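Local coordinates for ralf, proline/betaine transporter (Legionella pneumophila, PDB 4D7Q), which probably acts as a guanine-nucleotide exchange factor, here as an engineered fusion of the Legionella RalF Sec7 domain with the Rickettsia RalF capping domain, at residues R16-A21 / N31-I36; V203-G208 / S332-Y337; Q210-S215 / K296-I301; Q217-F222 / S325-V330. The protein carries 2 engineered substitutions. All coordinates share one frame; numbering follows the deposited sequence.

Contact 1 (R16-A21 / N31-I36)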
loop_
_atom_site.group_PDB
_atom_site.type_symbol
_atom_site.label_atom_id
_atom_site.label_comp_id
_atom_site.label_asym_id
_atom_site.label_seq_id
_atom_site.Cartn_x
_atom_site.Cartn_y
_atom_site.Cartn_z
ATOM N N ARG A 16 -3.172 22.727 -15.805
ATOM C CA ARG A 16 -2.923 23.538 -14.597
ATOM C C ARG A 16 -4.089 23.473 -13.607
ATOM O O ARG A 16 -3.867 23.247 -12.416
ATOM C CB ARG A 16 -2.583 24.993 -14.959
ATOM C CG ARG A 16 -2.193 25.868 -13.760
ATOM N N GLU A 17 -5.210 23.674 -14.001
ATOM C CA GLU A 17 -6.389 23.560 -13.142
ATOM C C GLU A 17 -6.454 22.143 -12.504
ATOM O O GLU A 17 -6.759 22.021 -11.322
ATOM C CB GLU A 17 -7.665 23.825 -13.976
ATOM C CG GLU A 17 -8.890 24.149 -13.140
ATOM C CD GLU A 17 -10.259 23.969 -13.771
ATOM O OE1 GLU A 17 -10.379 24.106 -15.011
ATOM O OE2 GLU A 17 -11.227 23.742 -13.008
ATOM N N ILE A 18 -6.198 21.087 -13.299
ATOM C CA ILE A 18 -6.235 19.705 -12.806
ATOM C C ILE A 18 -5.143 19.513 -11.751
ATOM O O ILE A 18 -5.440 19.020 -10.654
ATOM C CB ILE A 18 -6.188 18.644 -13.935
ATOM C CG1 ILE A 18 -7.385 18.807 -14.902
ATOM C CG2 ILE A 18 -6.197 17.222 -13.327
ATOM C CD1 ILE A 18 -7.127 18.286 -16.371
ATOM N N ILE A 19 -3.909 19.989 -12.046
ATOM C CA ILE A 19 -2.785 19.891 -11.097
ATOM C C ILE A 19 -3.126 20.543 -9.748
ATOM O O ILE A 19 -3.026 19.875 -8.725
ATOM C CB ILE A 19 -1.432 20.396 -11.686
ATOM C CG1 ILE A 19 -1.014 19.550 -12.931
ATOM C CG2 ILE A 19 -0.326 20.382 -10.606
ATOM C CD1 ILE A 19 -0.007 20.206 -13.885
ATOM N N GLU A 20 -3.553 21.818 -9.757
ATOM C CA GLU A 20 -3.887 22.579 -8.553
ATOM C C GLU A 20 -5.043 21.967 -7.775
ATOM O O GLU A 20 -4.943 21.857 -6.551
ATOM C CB GLU A 20 -4.167 24.050 -8.889
ATOM C CG GLU A 20 -2.938 24.820 -9.332
ATOM C CD GLU A 20 -3.170 26.290 -9.650
ATOM O OE1 GLU A 20 -4.272 26.813 -9.361
ATOM O OE2 GLU A 20 -2.238 26.924 -10.193
ATOM N N ALA A 21 -6.105 21.508 -8.476
ATOM C CA ALA A 21 -7.248 20.856 -7.823
ATOM C C ALA A 21 -6.805 19.543 -7.171
ATOM O O ALA A 21 -7.135 19.322 -6.002
ATOM C CB ALA A 21 -8.385 20.609 -8.817
ATOM N N ASN A 31 -11.961 13.947 -10.334
ATOM C CA ASN A 31 -13.312 14.266 -10.801
ATOM C C ASN A 31 -13.294 15.265 -11.936
ATOM O O ASN A 31 -14.125 15.151 -12.835
ATOM C CB ASN A 31 -14.204 14.776 -9.664
ATOM C CG ASN A 31 -14.706 13.700 -8.724
ATOM O OD1 ASN A 31 -14.573 12.488 -8.966
ATOM N ND2 ASN A 31 -15.310 14.125 -7.628
ATOM N N LYS A 32 -12.343 16.228 -11.922
ATOM C CA LYS A 32 -12.230 17.206 -13.018
ATOM C C LYS A 32 -11.854 16.471 -14.325
ATOM O O LYS A 32 -12.444 16.748 -15.362
ATOM C CB LYS A 32 -11.225 18.329 -12.673
ATOM C CG LYS A 32 -11.134 19.453 -13.707
ATOM C CD LYS A 32 -12.297 20.434 -13.590
ATOM C CE LYS A 32 -12.547 21.197 -14.867
ATOM N NZ LYS A 32 -13.937 21.727 -14.920
ATOM N N ILE A 33 -10.934 15.485 -14.254
ATOM C CA ILE A 33 -10.545 14.686 -15.421
ATOM C C ILE A 33 -11.779 13.935 -15.922
ATOM O O ILE A 33 -12.097 13.999 -17.121
ATOM C CB ILE A 33 -9.350 13.720 -15.159
ATOM C CG1 ILE A 33 -8.043 14.491 -14.849
ATOM C CG2 ILE A 33 -9.156 12.731 -16.354
ATOM C CD1 ILE A 33 -6.890 13.574 -14.284
ATOM N N LYS A 34 -12.487 13.253 -14.998
ATOM C CA LYS A 34 -13.675 12.475 -15.371
ATOM C C LYS A 34 -14.767 13.312 -16.056
ATOM O O LYS A 34 -15.351 12.868 -17.035
ATOM C CB LYS A 34 -14.205 11.656 -14.184
ATOM C CG LYS A 34 -13.228 10.530 -13.745
ATOM C CD LYS A 34 -13.624 9.901 -12.412
ATOM C CE LYS A 34 -14.884 9.071 -12.514
ATOM N NZ LYS A 34 -15.409 8.676 -11.179
ATOM N N GLU A 35 -14.988 14.540 -15.575
ATOM C CA GLU A 35 -15.990 15.458 -16.119
ATOM C C GLU A 35 -15.676 15.832 -17.570
ATOM O O GLU A 35 -16.573 15.772 -18.411
ATOM C CB GLU A 35 -16.097 16.710 -15.243
ATOM C CG GLU A 35 -16.884 16.458 -13.964
ATOM C CD GLU A 35 -16.608 17.386 -12.794
ATOM O OE1 GLU A 35 -15.928 18.423 -12.978
ATOM O OE2 GLU A 35 -17.098 17.077 -11.685
ATOM N N ILE A 36 -14.388 16.185 -17.854
ATOM C CA ILE A 36 -13.885 16.540 -19.186
ATOM C C ILE A 36 -14.057 15.329 -20.090
ATOM O O ILE A 36 -14.635 15.443 -21.165
ATOM C CB ILE A 36 -12.409 17.069 -19.149
ATOM C CG1 ILE A 36 -12.303 18.367 -18.304
ATOM C CG2 ILE A 36 -11.885 17.322 -20.577
ATOM C CD1 ILE A 36 -10.898 18.678 -17.769
#
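The one flat group that meets a partner here is the Glu-17 carboxylate: Lys-32 passes along one side of its plane, with Lys-32 CE 3.4 Å from Glu-17 OE2. This is the outer side of an antiparallel helical hairpin in the Sec7 part of the chimera, an all-helical domain. Helices 15-24 and 26-40 follow one another in the chain, and their axes at the segments come within 10.1 Å at 147°. Glu-17 carries CG anti to its N (chi1 -162°) and is extended beyond it, which takes the acid across to the second helix, where the two side chains meet at about a right angle. Lys-32 bends at chi2 (78°), bringing its methylenes against the acid before NZ turns outward. The charge pairing, Glu-17 OE2 to Lys-32 NZ at 3.9 Å, is therefore long, and the aliphatic part of the lysine makes the closer contact. Such long charged chains suit the solvent side, where their ends can stay hydrated.

Deeper in, the contact turns apolar and buried. Ile-18 CG1 packs on Lys-32 CG at 4.0 Å, and Phe-51 of helix 44-54 touches both Ile-18 and Ile-33. A branched isoleucine suits this place because its arms serve different partners: Ile-18 CG2 presses on Ile-33 CG1 at 3.6 Å, whereas Ile-18 CD1 meets Ile-36 CD1 tip to tip at 4.0 Å.

Contact 2 (V203-G208 / S332-Y337)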
loop_
_atom_site.group_PDB
_atom_site.type_symbol
_atom_site.label_atom_id
_atom_site.label_comp_id
_atom_site.label_asym_id
_atom_site.label_seq_id
_atom_site.Cartn_x
_atom_site.Cartn_y
_atom_site.Cartn_z
ATOM N N VAL A 203 5.850 6.601 1.569
ATOM C CA VAL A 203 5.159 7.689 2.272
ATOM C C VAL A 203 5.605 7.592 3.770
ATOM O O VAL A 203 5.872 6.493 4.257
ATOM C CB VAL A 203 3.602 7.590 2.140
ATOM C CG1 VAL A 203 3.160 7.713 0.690
ATOM C CG2 VAL A 203 3.060 6.294 2.753
ATOM N N ASP A 204 5.662 8.722 4.483
ATOM C CA ASP A 204 6.029 8.736 5.899
ATOM C C ASP A 204 4.857 8.280 6.745
ATOM O O ASP A 204 5.038 7.774 7.850
ATOM C CB ASP A 204 6.443 10.167 6.329
ATOM C CG ASP A 204 7.827 10.594 5.875
ATOM O OD1 ASP A 204 8.738 9.721 5.811
ATOM O OD2 ASP A 204 8.020 11.810 5.629
ATOM N N SER A 205 3.648 8.487 6.231
ATOM C CA SER A 205 2.416 8.154 6.919
ATOM C C SER A 205 1.367 7.784 5.895
ATOM O O SER A 205 1.421 8.239 4.745
ATOM C CB SER A 205 1.947 9.346 7.749
ATOM O OG SER A 205 1.422 10.355 6.904
ATOM N N SER A 206 0.412 6.962 6.312
ATOM C CA SER A 206 -0.678 6.506 5.458
ATOM C C SER A 206 -1.973 7.322 5.719
ATOM O O SER A 206 -2.096 7.895 6.810
ATOM C CB SER A 206 -0.927 5.018 5.703
ATOM O OG SER A 206 0.159 4.245 5.216
ATOM N N PRO A 207 -2.942 7.366 4.744
ATOM C CA PRO A 207 -4.213 8.078 4.985
ATOM C C PRO A 207 -4.925 7.614 6.253
ATOM O O PRO A 207 -4.925 6.417 6.581
ATOM C CB PRO A 207 -5.056 7.716 3.746
ATOM C CG PRO A 207 -4.060 7.420 2.688
ATOM C CD PRO A 207 -2.940 6.739 3.404
ATOM N N GLY A 208 -5.531 8.571 6.944
ATOM C CA GLY A 208 -6.253 8.318 8.178
ATOM C C GLY A 208 -5.377 8.521 9.391
ATOM O O GLY A 208 -4.478 9.365 9.382
ATOM N N SER A 332 0.461 10.463 13.531
ATOM C CA SER A 332 0.142 11.231 12.333
ATOM C C SER A 332 -1.326 11.110 11.987
ATOM O O SER A 332 -1.949 10.074 12.224
ATOM C CB SER A 332 0.986 10.777 11.142
ATOM O OG SER A 332 0.570 9.492 10.713
ATOM N N ILE A 333 -1.864 12.185 11.423
ATOM C CA ILE A 333 -3.228 12.282 10.921
ATOM C C ILE A 333 -3.056 12.681 9.475
ATOM O O ILE A 333 -2.365 13.665 9.208
ATOM C CB ILE A 333 -4.092 13.299 11.712
ATOM C CG1 ILE A 333 -4.113 12.943 13.238
ATOM C CG2 ILE A 333 -5.505 13.336 11.092
ATOM C CD1 ILE A 333 -5.001 13.830 14.191
ATOM N N LYS A 334 -3.622 11.902 8.534
ATOM C CA LYS A 334 -3.471 12.213 7.117
ATOM C C LYS A 334 -4.812 12.212 6.431
ATOM O O LYS A 334 -5.653 11.388 6.781
ATOM C CB LYS A 334 -2.511 11.209 6.447
ATOM C CG LYS A 334 -1.998 11.629 5.076
ATOM C CD LYS A 334 -1.003 10.618 4.559
ATOM C CE LYS A 334 -0.187 11.160 3.422
ATOM N NZ LYS A 334 0.822 10.168 2.971
ATOM N N ALA A 335 -5.019 13.122 5.447
ATOM C CA ALA A 335 -6.285 13.173 4.694
ATOM C C ALA A 335 -6.588 11.829 4.054
ATOM O O ALA A 335 -5.669 11.108 3.668
ATOM C CB ALA A 335 -6.212 14.236 3.596
ATOM N N THR A 336 -7.861 11.472 3.982
ATOM C CA THR A 336 -8.267 10.271 3.251
ATOM C C THR A 336 -8.686 10.806 1.876
ATOM O O THR A 336 -8.666 12.019 1.675
ATOM C CB THR A 336 -9.375 9.468 3.949
ATOM O OG1 THR A 336 -10.611 10.175 3.871
ATOM C CG2 THR A 336 -9.033 9.083 5.369
ATOM N N TYR A 337 -9.078 9.931 0.945
ATOM C CA TYR A 337 -9.513 10.377 -0.377
ATOM C C TYR A 337 -10.758 11.308 -0.277
ATOM O O TYR A 337 -10.928 12.221 -1.093
ATOM C CB TYR A 337 -9.844 9.147 -1.229
ATOM C CG TYR A 337 -10.112 9.465 -2.684
ATOM C CD1 TYR A 337 -9.077 9.834 -3.540
ATOM C CD2 TYR A 337 -11.396 9.353 -3.218
ATOM C CE1 TYR A 337 -9.312 10.099 -4.886
ATOM C CE2 TYR A 337 -11.634 9.567 -4.575
ATOM C CZ TYR A 337 -10.585 9.933 -5.407
ATOM O OH TYR A 337 -10.800 10.231 -6.731
HETATM O O HOH W 1 3.651 10.888 4.571
HETATM O O HOH W 2 -1.655 9.071 9.253
#
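Gly-208 and Lys-334 form an antiparallel hydrogen-bonded pair at the outermost strand, 332-334, of the capping domain's sheet: Gly-208 N to Lys-334 O and Lys-334 N to Gly-208 O both measure 2.8 Å. The backbone of Gly-208 (phi 94°, psi -147°) would jam a CB against the preceding carbonyl, which explains the glycine.

From this pair the Lys-334 side chain runs out fully extended over segment 203-208. Its CB rests 3.4 Å from Ser-206 O, and CG stands farther off, about equally distant from that oxygen and the hydroxyl of Ser-205. CD lies 3.4 Å from Ser-205 OG, and CE continues past the same residue. At the tip, Lys-334 NZ donates to Ser-205 O at 2.7 Å, tilted 30° from the carbonyl plane, with a water as a weak further partner. The length of an extended lysine lets the charge reach Ser-205 O; NZ also forms a salt bridge with Glu-62 of the Sec7 part, between the two fused proteins.

Pro-207 CB lies 3.4 Å from Ala-335 O, past the bridge pair. Near Ser-332, whose OG touches Ser-205 CB, a second water sits 2.7 Å from Ser-332 OG and 2.8 Å from Gly-208 O.

Contact 3 (Q210-S215 / K296-I301)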
loop_
_atom_site.group_PDB
_atom_site.type_symbol
_atom_site.label_atom_id
_atom_site.label_comp_id
_atom_site.label_asym_id
_atom_site.label_seq_id
_atom_site.Cartn_x
_atom_site.Cartn_y
_atom_site.Cartn_z
ATOM N N GLN A 210 -2.662 7.079 12.207
ATOM C CA GLN A 210 -1.565 6.123 12.317
ATOM C C GLN A 210 -0.898 6.249 13.663
ATOM O O GLN A 210 -0.692 7.353 14.147
ATOM C CB GLN A 210 -0.542 6.315 11.187
ATOM C CG GLN A 210 0.539 5.210 11.115
ATOM C CD GLN A 210 1.375 5.297 9.862
ATOM O OE1 GLN A 210 0.886 5.619 8.788
ATOM N NE2 GLN A 210 2.648 4.958 9.962
ATOM N N ILE A 211 -0.591 5.104 14.275
ATOM C CA ILE A 211 0.114 5.043 15.548
ATOM C C ILE A 211 1.328 4.140 15.347
ATOM O O ILE A 211 1.176 2.916 15.207
ATOM C CB ILE A 211 -0.751 4.620 16.764
ATOM C CG1 ILE A 211 -2.166 5.276 16.767
ATOM C CG2 ILE A 211 0.033 4.914 18.065
ATOM C CD1 ILE A 211 -3.115 4.839 17.973
ATOM N N ASN A 212 2.526 4.755 15.288
ATOM C CA ASN A 212 3.776 4.016 15.124
ATOM C C ASN A 212 4.319 3.620 16.466
ATOM O O ASN A 212 3.958 4.229 17.464
ATOM C CB ASN A 212 4.834 4.879 14.452
ATOM C CG ASN A 212 4.556 5.175 13.024
ATOM O OD1 ASN A 212 3.897 4.401 12.320
ATOM N ND2 ASN A 212 5.114 6.276 12.563
ATOM N N ASN A 213 5.225 2.627 16.482
ATOM C CA ASN A 213 5.940 2.153 17.673
ATOM C C ASN A 213 4.984 1.785 18.806
ATOM O O ASN A 213 5.259 2.065 19.979
ATOM C CB ASN A 213 7.020 3.186 18.119
ATOM C CG ASN A 213 7.858 3.727 16.972
ATOM O OD1 ASN A 213 8.565 2.995 16.281
ATOM N ND2 ASN A 213 7.773 5.023 16.722
ATOM N N ILE A 214 3.843 1.169 18.441
ATOM C CA ILE A 214 2.820 0.757 19.404
ATOM C C ILE A 214 3.229 -0.591 20.000
ATOM O O ILE A 214 3.858 -1.391 19.303
ATOM C CB ILE A 214 1.387 0.766 18.773
ATOM C CG1 ILE A 214 0.283 0.920 19.855
ATOM C CG2 ILE A 214 1.131 -0.423 17.804
ATOM C CD1 ILE A 214 -1.111 1.377 19.348
ATOM N N SER A 215 2.943 -0.823 21.286
ATOM C CA SER A 215 3.257 -2.119 21.902
ATOM C C SER A 215 2.285 -2.537 22.997
ATOM O O SER A 215 1.602 -1.691 23.574
ATOM C CB SER A 215 4.715 -2.199 22.369
ATOM O OG SER A 215 4.932 -1.772 23.703
ATOM N N LYS A 296 9.508 -1.857 14.370
ATOM C CA LYS A 296 8.393 -1.689 15.314
ATOM C C LYS A 296 7.016 -1.947 14.733
ATOM O O LYS A 296 6.843 -1.997 13.520
ATOM C CB LYS A 296 8.447 -0.293 15.978
ATOM C CG LYS A 296 9.796 0.060 16.635
ATOM C CD LYS A 296 10.030 -0.597 18.006
ATOM C CE LYS A 296 11.305 -0.116 18.675
ATOM N NZ LYS A 296 12.541 -0.628 18.006
ATOM N N SER A 297 6.040 -2.129 15.616
ATOM C CA SER A 297 4.646 -2.361 15.265
ATOM C C SER A 297 3.960 -1.030 14.952
ATOM O O SER A 297 4.425 0.035 15.366
ATOM C CB SER A 297 3.927 -3.050 16.415
ATOM O OG SER A 297 4.290 -4.418 16.496
ATOM N N LYS A 298 2.864 -1.101 14.188
ATOM C CA LYS A 298 2.059 0.055 13.836
ATOM C C LYS A 298 0.607 -0.355 13.568
ATOM O O LYS A 298 0.315 -1.512 13.219
ATOM C CB LYS A 298 2.682 0.855 12.644
ATOM C CG LYS A 298 2.224 0.384 11.253
ATOM C CD LYS A 298 2.752 1.229 10.102
ATOM C CE LYS A 298 2.607 0.424 8.814
ATOM N NZ LYS A 298 3.095 1.190 7.642
ATOM N N ILE A 299 -0.301 0.604 13.775
ATOM C CA ILE A 299 -1.717 0.466 13.482
ATOM C C ILE A 299 -2.175 1.638 12.626
ATOM O O ILE A 299 -1.722 2.771 12.830
ATOM C CB ILE A 299 -2.643 0.189 14.705
ATOM C CG1 ILE A 299 -2.584 1.315 15.747
ATOM C CG2 ILE A 299 -2.390 -1.208 15.323
ATOM C CD1 ILE A 299 -3.850 1.365 16.670
ATOM N N ILE A 300 -3.042 1.349 11.651
ATOM C CA ILE A 300 -3.630 2.357 10.767
ATOM C C ILE A 300 -5.158 2.257 10.892
ATOM O O ILE A 300 -5.743 1.198 10.604
ATOM C CB ILE A 300 -3.130 2.251 9.296
ATOM C CG1 ILE A 300 -1.574 2.476 9.205
ATOM C CG2 ILE A 300 -3.890 3.251 8.382
ATOM C CD1 ILE A 300 -0.917 2.021 7.859
ATOM N N ILE A 301 -5.803 3.374 11.301
ATOM C CA ILE A 301 -7.258 3.437 11.473
ATOM C C ILE A 301 -7.901 4.337 10.426
ATOM O O ILE A 301 -7.519 5.497 10.275
ATOM C CB ILE A 301 -7.680 3.814 12.928
ATOM C CG1 ILE A 301 -6.971 2.921 13.971
ATOM C CG2 ILE A 301 -9.220 3.776 13.118
ATOM C CD1 ILE A 301 -5.930 3.630 14.684
HETATM O O HOH W 3 2.392 3.976 6.849
HETATM O O HOH W 4 6.689 -1.445 18.510
#
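Ile-211 and Ile-299 face each other as an antiparallel hydrogen-bonded pair between neighbouring strands 208-214 and 297-303 of the capping domain's sheet. Ile-211 N reaches Ile-299 O at 3.0 Å in the carbonyl plane, nearly straight at 168°, and Ile-299 N returns the bond to Ile-211 O. On their face of the sheet the packing is tight and, between the two segments, apolar. The two side chains lie alongside one another, Ile-211 CD1 to Ile-299 CD1 at 3.8 Å, while Ile-214 comes in at about a right angle and sets its CD1 3.8 Å from the same Ile-299 methyl. Ile-299 has CG1 between its N and carbonyl carbon (chi1 61°), which turns CD1 toward both neighbours. Beta-branched residues suit extended strands, and Phe-222 of helix 220-230 touches Ile-214 and Ile-299.

The other face is more polar, although Ile-300 packs there by CG1 on Gln-210 CG. Gln-210 and Asn-212 lie against one side of Lys-298, whose CD passes 3.7 Å from Gln-210 NE2. A water joins Gln-210 OE1 to Lys-298 NZ; that ammonium also makes a cation-pi contact with Tyr-283 and donates to Gly-108 O of the Sec7 part, between the fused proteins. At the exposed end, Asn-213 turns the corner and touches Lys-296 through OD1.

Gln-210 NE2 gives Asn-212 OD1 a 2.7 Å bond on a lone pair, and Gln-210 OE1 accepts from the water and Ser-206 N, so the amide is held in one flip.

Contact 4 (Q217-F222 / S325-V330)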
loop_
_atom_site.group_PDB
_atom_site.type_symbol
_atom_site.label_atom_id
_atom_site.label_comp_id
_atom_site.label_asym_id
_atom_site.label_seq_id
_atom_site.Cartn_x
_atom_site.Cartn_y
_atom_site.Cartn_z
ATOM N N GLN A 217 3.267 -3.601 25.775
ATOM C CA GLN A 217 3.928 -3.086 26.974
ATOM C C GLN A 217 3.606 -1.614 27.208
ATOM O O GLN A 217 3.526 -1.195 28.358
ATOM C CB GLN A 217 5.456 -3.310 26.903
ATOM C CG GLN A 217 5.907 -4.769 27.078
ATOM C CD GLN A 217 5.492 -5.712 25.958
ATOM O OE1 GLN A 217 5.869 -5.561 24.785
ATOM N NE2 GLN A 217 4.696 -6.712 26.303
ATOM N N ASN A 218 3.423 -0.832 26.128
ATOM C CA ASN A 218 3.149 0.606 26.227
ATOM C C ASN A 218 1.678 1.041 26.035
ATOM O O ASN A 218 1.361 2.203 26.314
ATOM C CB ASN A 218 4.125 1.423 25.336
ATOM C CG ASN A 218 3.939 1.301 23.823
ATOM O OD1 ASN A 218 2.826 1.414 23.270
ATOM N ND2 ASN A 218 5.058 1.182 23.105
ATOM N N ASP A 219 0.783 0.127 25.561
ATOM C CA ASP A 219 -0.629 0.450 25.306
ATOM C C ASP A 219 -1.603 -0.669 25.770
ATOM O O ASP A 219 -1.542 -1.790 25.252
ATOM C CB ASP A 219 -0.802 0.746 23.794
ATOM C CG ASP A 219 -2.070 1.486 23.411
ATOM O OD1 ASP A 219 -3.158 1.076 23.863
ATOM O OD2 ASP A 219 -1.978 2.445 22.626
ATOM N N LYS A 220 -2.518 -0.346 26.715
ATOM C CA LYS A 220 -3.513 -1.298 27.249
ATOM C C LYS A 220 -4.535 -1.746 26.215
ATOM O O LYS A 220 -4.921 -2.921 26.222
ATOM C CB LYS A 220 -4.203 -0.780 28.530
ATOM C CG LYS A 220 -4.902 -1.879 29.336
ATOM C CD LYS A 220 -5.509 -1.363 30.649
ATOM C CE LYS A 220 -7.009 -1.169 30.593
ATOM N NZ LYS A 220 -7.746 -2.459 30.636
ATOM N N THR A 221 -4.956 -0.832 25.314
ATOM C CA THR A 221 -5.892 -1.165 24.233
ATOM C C THR A 221 -5.218 -2.097 23.212
ATOM O O THR A 221 -5.829 -3.077 22.770
ATOM C CB THR A 221 -6.471 0.099 23.582
ATOM O OG1 THR A 221 -6.850 1.012 24.611
ATOM C CG2 THR A 221 -7.687 -0.207 22.695
ATOM N N PHE A 222 -3.964 -1.795 22.842
ATOM C CA PHE A 222 -3.234 -2.652 21.916
ATOM C C PHE A 222 -2.912 -3.999 22.571
ATOM O O PHE A 222 -3.024 -5.030 21.897
ATOM C CB PHE A 222 -1.969 -1.979 21.384
ATOM C CG PHE A 222 -1.299 -2.755 20.274
ATOM C CD1 PHE A 222 -1.835 -2.768 18.990
ATOM C CD2 PHE A 222 -0.117 -3.449 20.505
ATOM C CE1 PHE A 222 -1.200 -3.464 17.960
ATOM C CE2 PHE A 222 0.520 -4.144 19.470
ATOM C CZ PHE A 222 -0.025 -4.152 18.208
ATOM N N SER A 325 -9.289 5.667 21.603
ATOM C CA SER A 325 -9.409 4.569 22.560
ATOM C C SER A 325 -8.060 3.930 22.871
ATOM O O SER A 325 -7.907 3.318 23.924
ATOM C CB SER A 325 -10.391 3.518 22.055
ATOM O OG SER A 325 -11.727 3.983 22.135
ATOM N N PHE A 326 -7.093 4.033 21.958
ATOM C CA PHE A 326 -5.764 3.507 22.221
ATOM C C PHE A 326 -5.092 4.478 23.178
ATOM O O PHE A 326 -5.326 5.683 23.089
ATOM C CB PHE A 326 -4.960 3.293 20.911
ATOM C CG PHE A 326 -5.460 2.102 20.106
ATOM C CD1 PHE A 326 -4.974 0.820 20.352
ATOM C CD2 PHE A 326 -6.458 2.255 19.148
ATOM C CE1 PHE A 326 -5.459 -0.283 19.639
ATOM C CE2 PHE A 326 -6.953 1.145 18.436
ATOM C CZ PHE A 326 -6.444 -0.113 18.680
ATOM N N GLU A 327 -4.334 3.961 24.150
ATOM C CA GLU A 327 -3.647 4.808 25.136
ATOM C C GLU A 327 -2.622 5.726 24.483
ATOM O O GLU A 327 -2.489 6.879 24.888
ATOM C CB GLU A 327 -2.958 3.949 26.198
ATOM C CG GLU A 327 -3.909 3.366 27.225
ATOM C CD GLU A 327 -3.220 2.613 28.347
ATOM O OE1 GLU A 327 -2.060 2.183 28.159
ATOM O OE2 GLU A 327 -3.851 2.443 29.416
ATOM N N THR A 328 -1.922 5.222 23.463
ATOM C CA THR A 328 -0.904 5.973 22.725
ATOM C C THR A 328 -1.539 7.052 21.865
ATOM O O THR A 328 -2.473 6.774 21.091
ATOM C CB THR A 328 -0.061 5.036 21.854
ATOM O OG1 THR A 328 0.206 3.820 22.557
ATOM C CG2 THR A 328 1.245 5.681 21.387
ATOM N N LYS A 329 -1.019 8.284 21.971
ATOM C CA LYS A 329 -1.509 9.348 21.100
ATOM C C LYS A 329 -1.072 9.040 19.646
ATOM O O LYS A 329 -0.066 8.352 19.422
ATOM C CB LYS A 329 -1.087 10.758 21.580
ATOM C CG LYS A 329 0.391 11.096 21.417
ATOM C CD LYS A 329 0.664 12.584 21.678
ATOM C CE LYS A 329 2.141 12.909 21.621
ATOM N NZ LYS A 329 2.408 14.353 21.872
ATOM N N VAL A 330 -1.850 9.494 18.689
ATOM C CA VAL A 330 -1.624 9.291 17.271
ATOM C C VAL A 330 -0.306 9.956 16.809
ATOM O O VAL A 330 -0.028 11.046 17.229
ATOM C CB VAL A 330 -2.897 9.779 16.522
ATOM C CG1 VAL A 330 -3.039 11.269 16.568
ATOM C CG2 VAL A 330 -2.972 9.322 15.118
#
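Asp-219 grips the loop of Glu-327 and Thr-328 with both carboxylate oxygens while capping helix 220-230 of the capping domain as its N-cap residue. Asp-219 OD2 takes two bonds from one residue: Thr-328 OG1 at 2.6 Å, on the anti side, and Thr-328 N at 2.9 Å, both from the same face of the carboxylate. OD1 is clasped from opposite faces, by Glu-327 N at 3.1 Å and by Phe-222 N at 3.2 Å, the latter a helix-capping bond; Thr-221 N adds a weak one. Asp-219 holds CG anti to its N (chi1 -163°), which brings the acid in between helix start and loop.

The loop answers with Glu-327, whose extended chain brings OE1 to Lys-220 N at 2.9 Å, the amide approaching from 75° out of the carboxylate plane. At the next residue, Thr-221 uses both its branches: OG1 donates to Ser-325 O at 2.6 Å, and CG2 lies over a face of the Phe-326 ring, a CH-pi contact 3.9 Å from its centroid. A small branched alcohol suits a site that needs a donor and a methyl together.

Further out, Arg-352 donates to the carbonyls of Phe-326 and Glu-327, while Phe-326 rests on Ile-211 and Ile-299 of the sheet.

With these donors and the helix N-terminus beside it, Asp-219 is probably ionised even though Glu-327 OE1 lies only 4.6 Å from its OD1; the amides would offset the repulsion.

How the contacts relate
Contact 1 stands apart in the Legionella Sec7 part, its centre about 35 Å from that of contact 3; it is mostly buried and pairs two helices through isoleucines, with one long charge pair at the outer edge. The other three lie in the Rickettsia capping domain: contacts 2 and 3 belong to its sheet, and contact 4 packs against it. Contacts 2 and 3 hold strand 208-214 from both flanks. Contact 2 lies at the surface and relies on glycine, lysine and water, whereas contact 3, partly buried, packs isoleucines on one face. Contact 4, also partly buried, caps the following helix with side-chain-to-backbone bonds, and its Phe-326 touches Ile-299 of contact 3.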